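Local coordinates for uncharacterized protein (Treponema denticola ATCC 35404, PDB 6R9N) that acts as a di-iron sensor of oxygen and ferrous iron for bacterial chemotaxis, built on a metallo-beta-lactamase-like fold and able to stabilise an iron-peroxy species, at residues I142-M147 and S207-Y212; S160-S165 and P218-P223; F181-E186 and K230-N235. All coordinates share one frame; numbering follows the deposited sequence.

How the contacts relate
The three contacts gather round the six-stranded mixed sheet of the metallo-beta-lactamase-like fold. Contact 2 pairs two of its inner strands, 162-164 and 220-222. Contact 1 sets helix 203-215 against the end of strand 138-143 in the same sheet; the centres of contacts 1 and 2 are about 14 Å apart, and the two touch through Leu-163. Contact 3 lies at the edge strand 229-230, centres about 12 Å apart from contact 2, and joins it through Met-220; contacts 1 and 3 do not touch. Along the chain all three first segments precede all three second ones, so the later part packs back in turn on three earlier segments; contacts 1 and 2 lead on to iron ligands.

Contact 1 (I142-M147 and S207-Y212); sequences IPSHFM and SKWVEY
Trp-209 reaches from helix 203-215 to the turn after strand 138-143 and gives its indole N-H to Ser-144, with NE1 2.9 Å from OG. The hydroxyl sits at the ring edge, 21° out of the indole plane, and the bond is bent to 147° at the hydrogen. Beside it the carbonyl of Pro-143 also meets this edge, its O 3.2 Å from CD1 of Trp-209. Met-147 supplies a different kind of contact: its CE lies above one face of the indole, offset toward the rim, while SD packs 3.7 Å from Trp-209 CB. The same SD, 4.5 Å from the centroid of the Trp-209 five-membered ring, makes an oblique Met-aromatic contact. A bend at the last torsion (chi3 61°) brings the methyl back over the ring. One helical turn on, Tyr-212 stands next to the strand end. Ile-142 CG2 approaches its CE1 at 4.0 Å, and Pro-143 crosses the phenol at about a right angle, with CD 3.6 Å from OH.

Both aromatic side chains leave the helix with CG anti to the backbone N, which carries them across to the same strand end. Behind the first shell, a type II turn from Ser-144 to Met-147 presents serine and methionine to a single indole, and Gln-152 ties this turn through its NE2 to the carbonyl oxygens of Ser-144 and Met-147. The turn leads directly to the iron ligand His-148. Ile-168 further encloses Trp-209. Helix 203-215 packs on the sheet through Leu-163 and Ile-142 and on helix 232-242 through Leu-241, while Leu-254 of the second subunit covers Pro-143.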
loop_
_atom_site.group_PDB
_atom_site.type_symbol
_atom_site.label_atom_id
_atom_site.label_comp_id
_atom_site.label_asym_id
_atom_site.label_seq_id
_atom_site.Cartn_x
_atom_site.Cartn_y
_atom_site.Cartn_z
ATOM N N ILE A 142 12.496 7.740 -9.886
ATOM C CA ILE A 142 13.608 7.333 -9.030
ATOM C C ILE A 142 13.178 6.084 -8.271
ATOM O O ILE A 142 12.222 6.156 -7.487
ATOM C CB ILE A 142 14.025 8.451 -8.057
ATOM C CG1 ILE A 142 14.435 9.722 -8.817
ATOM C CG2 ILE A 142 15.141 7.968 -7.121
ATOM C CD1 ILE A 142 15.458 9.481 -9.956
ATOM N N PRO A 143 13.836 4.944 -8.468
ATOM C CA PRO A 143 13.464 3.732 -7.728
ATOM C C PRO A 143 13.524 3.965 -6.226
ATOM O O PRO A 143 14.551 4.380 -5.685
ATOM C CB PRO A 143 14.515 2.708 -8.178
ATOM C CG PRO A 143 15.058 3.239 -9.461
ATOM C CD PRO A 143 14.996 4.725 -9.350
ATOM N N SER A 144 12.428 3.647 -5.541
ATOM C CA SER A 144 12.341 3.881 -4.099
ATOM C C SER A 144 11.623 2.729 -3.442
ATOM O O SER A 144 10.801 2.918 -2.538
ATOM C CB SER A 144 11.630 5.201 -3.795
ATOM O OG SER A 144 12.263 6.273 -4.474
ATOM N N HIS A 145 11.926 1.519 -3.898
ATOM C CA HIS A 145 11.136 0.356 -3.548
ATOM C C HIS A 145 11.361 -0.047 -2.093
ATOM O O HIS A 145 12.436 0.157 -1.519
ATOM C CB HIS A 145 11.468 -0.794 -4.505
ATOM C CG HIS A 145 11.319 -0.423 -5.947
ATOM N ND1 HIS A 145 10.116 -0.015 -6.489
ATOM C CD2 HIS A 145 12.223 -0.378 -6.955
ATOM C CE1 HIS A 145 10.286 0.256 -7.773
ATOM N NE2 HIS A 145 11.557 0.047 -8.080
ATOM N N PHE A 146 10.314 -0.597 -1.487
ATOM C CA PHE A 146 10.367 -1.084 -0.108
ATOM C C PHE A 146 10.645 0.028 0.899
ATOM O O PHE A 146 11.145 -0.236 2.007
ATOM C CB PHE A 146 11.392 -2.214 0.041
ATOM C CG PHE A 146 11.016 -3.435 -0.716
ATOM C CD1 PHE A 146 9.984 -4.239 -0.271
ATOM C CD2 PHE A 146 11.646 -3.751 -1.903
ATOM C CE1 PHE A 146 9.607 -5.363 -0.989
ATOM C CE2 PHE A 146 11.273 -4.891 -2.624
ATOM C CZ PHE A 146 10.262 -5.686 -2.165
ATOM N N MET A 147 10.276 1.269 0.555
ATOM C CA MET A 147 10.410 2.391 1.478
ATOM C C MET A 147 9.167 3.286 1.462
ATOM O O MET A 147 9.251 4.478 1.185
ATOM C CB MET A 147 11.648 3.221 1.136
ATOM C CG MET A 147 12.976 2.515 1.405
ATOM S SD MET A 147 14.437 3.255 0.581
ATOM C CE MET A 147 14.478 4.906 1.288
ATOM N N SER A 207 20.028 2.664 2.813
ATOM C CA SER A 207 21.352 3.219 2.523
ATOM C C SER A 207 21.714 3.146 1.047
ATOM O O SER A 207 22.463 4.005 0.569
ATOM C CB SER A 207 22.429 2.515 3.351
ATOM O OG SER A 207 22.471 1.136 3.032
ATOM N N LYS A 208 21.215 2.132 0.319
ATOM C CA LYS A 208 21.378 2.105 -1.134
ATOM C C LYS A 208 20.623 3.257 -1.795
ATOM O O LYS A 208 21.120 3.877 -2.745
ATOM C CB LYS A 208 20.895 0.767 -1.697
ATOM C CG LYS A 208 21.153 0.602 -3.202
ATOM N N TRP A 209 19.407 3.544 -1.320
ATOM C CA TRP A 209 18.649 4.681 -1.836
ATOM C C TRP A 209 19.421 5.980 -1.648
ATOM O O TRP A 209 19.563 6.767 -2.586
ATOM C CB TRP A 209 17.291 4.765 -1.137
ATOM C CG TRP A 209 16.332 5.772 -1.757
ATOM C CD1 TRP A 209 15.491 5.560 -2.819
ATOM C CD2 TRP A 209 16.111 7.119 -1.336
ATOM N NE1 TRP A 209 14.764 6.690 -3.082
ATOM C CE2 TRP A 209 15.130 7.668 -2.193
ATOM C CE3 TRP A 209 16.660 7.925 -0.333
ATOM C CZ2 TRP A 209 14.682 8.974 -2.065
ATOM C CZ3 TRP A 209 16.203 9.216 -0.204
ATOM C CH2 TRP A 209 15.224 9.730 -1.065
ATOM N N VAL A 210 19.912 6.228 -0.430
ATOM C CA VAL A 210 20.696 7.441 -0.166
ATOM C C VAL A 210 21.853 7.575 -1.157
ATOM O O VAL A 210 22.087 8.655 -1.727
ATOM C CB VAL A 210 21.194 7.459 1.287
ATOM C CG1 VAL A 210 22.283 8.495 1.419
ATOM C CG2 VAL A 210 20.029 7.752 2.242
ATOM N N GLU A 211 22.609 6.487 -1.351
ATOM C CA GLU A 211 23.743 6.514 -2.277
ATOM C C GLU A 211 23.294 6.849 -3.695
ATOM O O GLU A 211 23.987 7.572 -4.425
ATOM C CB GLU A 211 24.469 5.164 -2.262
ATOM N N TYR A 212 22.164 6.281 -4.117
ATOM C CA TYR A 212 21.600 6.592 -5.427
ATOM C C TYR A 212 21.215 8.061 -5.508
ATOM O O TYR A 212 21.602 8.773 -6.446
ATOM C CB TYR A 212 20.387 5.686 -5.679
ATOM C CG TYR A 212 19.808 5.679 -7.083
ATOM C CD1 TYR A 212 19.064 6.752 -7.557
ATOM C CD2 TYR A 212 19.970 4.576 -7.917
ATOM C CE1 TYR A 212 18.519 6.746 -8.838
ATOM C CE2 TYR A 212 19.423 4.551 -9.199
ATOM C CZ TYR A 212 18.693 5.643 -9.647
ATOM O OH TYR A 212 18.141 5.642 -10.907
#

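Contact 2 (S160-S165 and P218-P223)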
loop_
_atom_site.group_PDB
_atom_site.type_symbol
_atom_site.label_atom_id
_atom_site.label_comp_id
_atom_site.label_asym_id
_atom_site.label_seq_id
_atom_site.Cartn_x
_atom_site.Cartn_y
_atom_site.Cartn_z
ATOM N N SER A 160 14.643 21.919 -12.051
ATOM C CA SER A 160 14.652 22.564 -10.741
ATOM C C SER A 160 15.627 21.907 -9.771
ATOM O O SER A 160 15.949 22.500 -8.737
ATOM C CB SER A 160 13.241 22.557 -10.145
ATOM O OG SER A 160 12.786 21.215 -9.995
ATOM N N ARG A 161 16.054 20.675 -10.046
ATOM C CA ARG A 161 16.792 19.858 -9.074
ATOM C C ARG A 161 15.988 19.609 -7.794
ATOM O O ARG A 161 16.548 19.500 -6.702
ATOM C CB ARG A 161 18.158 20.465 -8.766
ATOM C CG ARG A 161 19.048 20.451 -10.005
ATOM C CD ARG A 161 20.335 21.173 -9.792
ATOM N NE ARG A 161 21.175 20.487 -8.833
ATOM C CZ ARG A 161 22.307 20.994 -8.364
ATOM N NH1 ARG A 161 23.027 20.309 -7.485
ATOM N NH2 ARG A 161 22.719 22.187 -8.783
ATOM N N ILE A 162 14.669 19.472 -7.931
ATOM C CA ILE A 162 13.803 19.085 -6.817
ATOM C C ILE A 162 13.452 17.610 -6.983
ATOM O O ILE A 162 13.052 17.179 -8.072
ATOM C CB ILE A 162 12.528 19.946 -6.754
ATOM C CG1 ILE A 162 12.872 21.429 -6.532
ATOM C CG2 ILE A 162 11.592 19.433 -5.646
ATOM C CD1 ILE A 162 11.697 22.374 -6.734
ATOM N N LEU A 163 13.644 16.831 -5.920
ATOM C CA LEU A 163 13.217 15.443 -5.866
ATOM C C LEU A 163 11.914 15.362 -5.078
ATOM O O LEU A 163 11.894 15.629 -3.866
ATOM C CB LEU A 163 14.290 14.575 -5.209
ATOM C CG LEU A 163 13.894 13.120 -4.942
ATOM C CD1 LEU A 163 13.686 12.369 -6.253
ATOM C CD2 LEU A 163 14.933 12.412 -4.083
ATOM N N PHE A 164 10.829 14.978 -5.748
ATOM C CA PHE A 164 9.630 14.553 -5.027
ATOM C C PHE A 164 9.852 13.117 -4.553
ATOM O O PHE A 164 10.117 12.228 -5.364
ATOM C CB PHE A 164 8.393 14.652 -5.918
ATOM C CG PHE A 164 7.185 13.929 -5.368
ATOM C CD1 PHE A 164 6.540 14.388 -4.228
ATOM C CD2 PHE A 164 6.689 12.800 -6.004
ATOM C CE1 PHE A 164 5.430 13.716 -3.709
ATOM C CE2 PHE A 164 5.572 12.123 -5.494
ATOM C CZ PHE A 164 4.945 12.585 -4.351
ATOM N N SER A 165 9.760 12.881 -3.245
ATOM C CA SER A 165 10.300 11.658 -2.663
ATOM C C SER A 165 9.228 10.698 -2.145
ATOM O O SER A 165 9.573 9.693 -1.525
ATOM C CB SER A 165 11.268 12.018 -1.529
ATOM O OG SER A 165 10.609 12.792 -0.534
ATOM N N PRO A 218 20.275 16.689 -5.691
ATOM C CA PRO A 218 19.065 17.489 -5.501
ATOM C C PRO A 218 19.332 18.677 -4.599
ATOM O O PRO A 218 20.075 18.588 -3.619
ATOM C CB PRO A 218 18.087 16.508 -4.844
ATOM C CG PRO A 218 18.947 15.558 -4.117
ATOM C CD PRO A 218 20.249 15.463 -4.871
ATOM N N LEU A 219 18.711 19.801 -4.950
ATOM C CA LEU A 219 18.693 20.968 -4.088
ATOM C C LEU A 219 17.550 20.945 -3.086
ATOM O O LEU A 219 17.644 21.608 -2.048
ATOM C CB LEU A 219 18.610 22.233 -4.945
ATOM C CG LEU A 219 19.843 22.405 -5.841
ATOM C CD1 LEU A 219 19.644 23.509 -6.866
ATOM C CD2 LEU A 219 21.074 22.681 -4.978
ATOM N N MET A 220 16.486 20.190 -3.358
ATOM C CA MET A 220 15.371 20.040 -2.430
ATOM C C MET A 220 14.902 18.594 -2.423
ATOM O O MET A 220 14.961 17.900 -3.445
ATOM C CB MET A 220 14.145 20.895 -2.798
ATOM C CG MET A 220 14.275 22.379 -2.630
ATOM S SD MET A 220 12.687 23.183 -2.954
ATOM C CE MET A 220 13.274 24.869 -3.105
ATOM N N ILE A 221 14.377 18.171 -1.276
ATOM C CA ILE A 221 13.643 16.921 -1.158
ATOM C C ILE A 221 12.247 17.264 -0.651
ATOM O O ILE A 221 12.091 17.741 0.481
ATOM C CB ILE A 221 14.358 15.924 -0.227
ATOM C CG1 ILE A 221 15.683 15.485 -0.866
ATOM C CG2 ILE A 221 13.457 14.719 0.069
ATOM C CD1 ILE A 221 16.537 14.545 -0.019
ATOM N N ALA A 222 11.232 17.017 -1.489
ATOM C CA ALA A 222 9.857 17.396 -1.182
ATOM C C ALA A 222 9.022 16.146 -0.962
ATOM O O ALA A 222 8.661 15.470 -1.935
ATOM C CB ALA A 222 9.260 18.240 -2.308
ATOM N N PRO A 223 8.669 15.819 0.273
ATOM C CA PRO A 223 7.953 14.576 0.549
ATOM C C PRO A 223 6.444 14.723 0.381
ATOM O O PRO A 223 5.897 15.819 0.231
ATOM C CB PRO A 223 8.323 14.287 2.016
ATOM C CG PRO A 223 8.492 15.665 2.627
ATOM C CD PRO A 223 8.969 16.590 1.498
#
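The carbonyl of Arg-161 opens the pairing of the two strands by taking the N-H of Leu-219, 2.8 Å from O to N and in the carbonyl plane; Met-220 N adds a weak second bond to the same oxygen. From there the ladder is regular and parallel. Leu-163 uses both its backbone groups across the pair: its N donates to Met-220 O at 3.0 Å, nearly straight at 176°, and its O receives Ala-222 N at 2.8 Å. The last rung differs, since Ser-165 N reaches Ala-222 O from above the carbonyl plane, 46° out of it. That oxygen also meets the ring of Phe-164, with CD1 at 3.3 Å.

The polar side chains are satisfied mostly outside the strand pairing. Ser-165 OG bonds to the carbonyl of Ile-168, while its carbon neighbours here are Ile-221 CG2 and Pro-223 CA. Ser-160 OG closes an ST turn by accepting from Ile-162 N and also bonds to Asp-157. Arg-161 NH1 donates to Asn-217 O, and with the guanidinium so held, Leu-219 CG lies over the centre of one of its faces, 3.7 Å above the plane.

Ile-162 and Met-220 run side by side, CG1 4.0 Å from CB, on the sheet face they share with Phe-164 and Ala-222. On the other face Leu-163 packs on Trp-209 and Val-213 of helix 203-215, and Ile-221 on Val-234 of helix 232-242. Such a parallel pair, with helices 185-199 and 203-215 between its strands in sequence, belongs to the second sheet of the metallo-beta-lactamase fold, whose strand ends here lead to the iron ligands Asp-167, Gln-224 and His-225.

Contact 3 (F181-E186 and K230-N235)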
loop_
_atom_site.group_PDB
_atom_site.type_symbol
_atom_site.label_atom_id
_atom_site.label_comp_id
_atom_site.label_asym_id
_atom_site.label_seq_id
_atom_site.Cartn_x
_atom_site.Cartn_y
_atom_site.Cartn_z
ATOM N N PHE A 181 9.547 25.143 4.509
ATOM C CA PHE A 181 10.815 24.435 4.610
ATOM C C PHE A 181 11.187 24.067 6.043
ATOM O O PHE A 181 10.873 24.785 6.990
ATOM C CB PHE A 181 11.926 25.275 3.983
ATOM C CG PHE A 181 11.661 25.628 2.549
ATOM C CD1 PHE A 181 11.725 24.649 1.558
ATOM C CD2 PHE A 181 11.313 26.929 2.192
ATOM C CE1 PHE A 181 11.474 24.964 0.229
ATOM C CE2 PHE A 181 11.073 27.259 0.869
ATOM C CZ PHE A 181 11.143 26.275 -0.118
ATOM N N VAL A 182 11.836 22.915 6.189
ATOM C CA VAL A 182 12.509 22.538 7.428
ATOM C C VAL A 182 13.662 23.507 7.689
ATOM O O VAL A 182 14.466 23.789 6.792
ATOM C CB VAL A 182 13.016 21.092 7.313
ATOM C CG1 VAL A 182 13.723 20.641 8.571
ATOM C CG2 VAL A 182 11.883 20.147 6.995
ATOM N N GLU A 183 13.736 24.064 8.908
ATOM C CA GLU A 183 14.957 24.833 9.175
ATOM C C GLU A 183 15.721 24.402 10.417
ATOM O O GLU A 183 16.851 24.842 10.612
ATOM C CB GLU A 183 14.728 26.338 9.158
ATOM C CG GLU A 183 14.553 26.858 7.678
ATOM C CD GLU A 183 15.834 26.680 6.856
ATOM O OE1 GLU A 183 15.751 26.385 5.646
ATOM O OE2 GLU A 183 16.946 26.759 7.430
ATOM N N ASP A 184 15.185 23.500 11.222
ATOM C CA ASP A 184 15.977 22.928 12.310
ATOM C C ASP A 184 15.744 21.426 12.277
ATOM O O ASP A 184 14.667 20.953 12.658
ATOM C CB ASP A 184 15.630 23.518 13.682
ATOM C CG ASP A 184 16.440 22.885 14.802
ATOM O OD1 ASP A 184 17.672 22.641 14.604
ATOM O OD2 ASP A 184 15.849 22.582 15.868
ATOM N N PHE A 185 16.749 20.698 11.780
ATOM C CA PHE A 185 16.623 19.252 11.638
ATOM C C PHE A 185 16.333 18.586 12.974
ATOM O O PHE A 185 15.556 17.623 13.039
ATOM C CB PHE A 185 17.886 18.667 11.012
ATOM C CG PHE A 185 17.710 17.262 10.525
ATOM C CD1 PHE A 185 16.907 17.002 9.434
ATOM C CD2 PHE A 185 18.316 16.202 11.175
ATOM C CE1 PHE A 185 16.715 15.709 8.995
ATOM C CE2 PHE A 185 18.143 14.901 10.739
ATOM C CZ PHE A 185 17.334 14.652 9.646
ATOM N N GLU A 186 16.928 19.092 14.057
ATOM C CA GLU A 186 16.679 18.494 15.362
ATOM C C GLU A 186 15.245 18.713 15.814
ATOM O O GLU A 186 14.665 17.830 16.445
ATOM C CB GLU A 186 17.636 19.060 16.416
ATOM C CG GLU A 186 19.075 18.671 16.244
ATOM C CD GLU A 186 19.284 17.195 16.450
ATOM O OE1 GLU A 186 18.562 16.598 17.285
ATOM O OE2 GLU A 186 20.162 16.625 15.767
ATOM N N LYS A 230 15.525 21.711 2.104
ATOM C CA LYS A 230 16.315 22.436 1.118
ATOM C C LYS A 230 17.682 22.763 1.704
ATOM O O LYS A 230 17.874 22.759 2.923
ATOM C CB LYS A 230 15.597 23.688 0.589
ATOM C CG LYS A 230 15.569 24.880 1.516
ATOM C CD LYS A 230 15.076 26.122 0.755
ATOM C CE LYS A 230 14.598 27.233 1.697
ATOM N NZ LYS A 230 15.651 27.775 2.599
ATOM N N ASP A 231 18.648 22.951 0.804
ATOM C CA ASP A 231 20.023 23.388 1.115
ATOM C C ASP A 231 20.658 22.399 2.089
ATOM O O ASP A 231 20.603 21.184 1.844
ATOM C CB ASP A 231 19.969 24.829 1.607
ATOM C CG ASP A 231 19.425 25.779 0.568
ATOM O OD1 ASP A 231 19.562 25.489 -0.640
ATOM O OD2 ASP A 231 18.845 26.810 0.968
ATOM N N GLU A 232 21.235 22.857 3.200
ATOM C CA GLU A 232 21.907 21.976 4.143
ATOM C C GLU A 232 20.973 20.923 4.723
ATOM O O GLU A 232 21.444 19.908 5.238
ATOM C CB GLU A 232 22.522 22.807 5.266
ATOM C CG GLU A 232 21.497 23.372 6.239
ATOM C CD GLU A 232 20.811 24.647 5.722
ATOM O OE1 GLU A 232 21.449 25.403 4.947
ATOM O OE2 GLU A 232 19.632 24.891 6.096
ATOM N N GLN A 233 19.663 21.146 4.686
ATOM C CA GLN A 233 18.767 20.149 5.253
ATOM C C GLN A 233 18.644 18.909 4.372
ATOM O O GLN A 233 18.326 17.835 4.896
ATOM C CB GLN A 233 17.386 20.769 5.528
ATOM C CG GLN A 233 17.362 21.887 6.587
ATOM C CD GLN A 233 17.933 21.474 7.944
ATOM O OE1 GLN A 233 18.238 20.314 8.182
ATOM N NE2 GLN A 233 18.084 22.438 8.836
ATOM N N VAL A 234 18.900 19.028 3.060
ATOM C CA VAL A 234 19.020 17.845 2.208
ATOM C C VAL A 234 20.141 16.949 2.707
ATOM O O VAL A 234 19.949 15.749 2.925
ATOM C CB VAL A 234 19.266 18.242 0.741
ATOM C CG1 VAL A 234 19.602 16.980 -0.073
ATOM C CG2 VAL A 234 18.070 19.009 0.152
ATOM N N ASN A 235 21.335 17.525 2.883
ATOM C CA ASN A 235 22.457 16.782 3.450
ATOM C C ASN A 235 22.110 16.222 4.819
ATOM O O ASN A 235 22.439 15.072 5.131
ATOM C CB ASN A 235 23.690 17.675 3.549
ATOM C CG ASN A 235 24.462 17.729 2.260
ATOM O OD1 ASN A 235 24.373 16.817 1.434
ATOM N ND2 ASN A 235 25.215 18.813 2.062
HETATM O O HOH W 1 14.790 22.984 4.404
HETATM O O HOH W 2 19.472 22.270 11.647
#
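Lys-230 lays the end of its chain across the ring of Phe-181, and this is the tightly packed part of the contact. Its CE stands over one face, offset toward the rim, 3.5 Å from the centroid of the Phe-181 ring and 18° off the normal, a clear CH-pi contact. The lysine crosses the ring at about a right angle, and a bend at its last torsion (chi4 62°) turns NZ away from the ring centre, making the cation-pi contact off-centre at 4.8 Å between NZ and the centroid of Phe-181. Met-220 of the neighbouring strand packs against both side chains.

Gln-233 makes the second close patch. Its folded chain passes Val-182, with CG 3.5 Å from the valine O, and its amide then lies beside Phe-185, the amide and ring planes only 18° apart and OE1 3.3 Å from the phenylalanine CB. Asn-236 ND2 bonds to OE1, while NE2 gives a proton to a water that also accepts from Phe-185 N, at 3.1 Å in each case. A second water accepts from Lys-230 N; its link to Val-182 O is doubtful.

Toward solvent the contact is looser and governed by charge. Exposed Glu-183 bends back so that OE1 forms a salt bridge with Lys-230 NZ at 3.4 Å, weak as a hydrogen bond; Asp-231 joins the network over a longer distance. The other oxygen, OE2, comes 3.5 Å from Glu-232 OE2, and the lysine charge beside Glu-183 may partly offset the repulsion expected if both carboxylates are charged.

Two helix starts thus meet beside the edge strand 229-230: Asp-184 is the N-cap residue of helix 185-199, weakly capping Lys-187 N, and the lysine-bearing strand passes into helix 232-242, next to the outer edge of the metallo-beta-lactamase-like sheet.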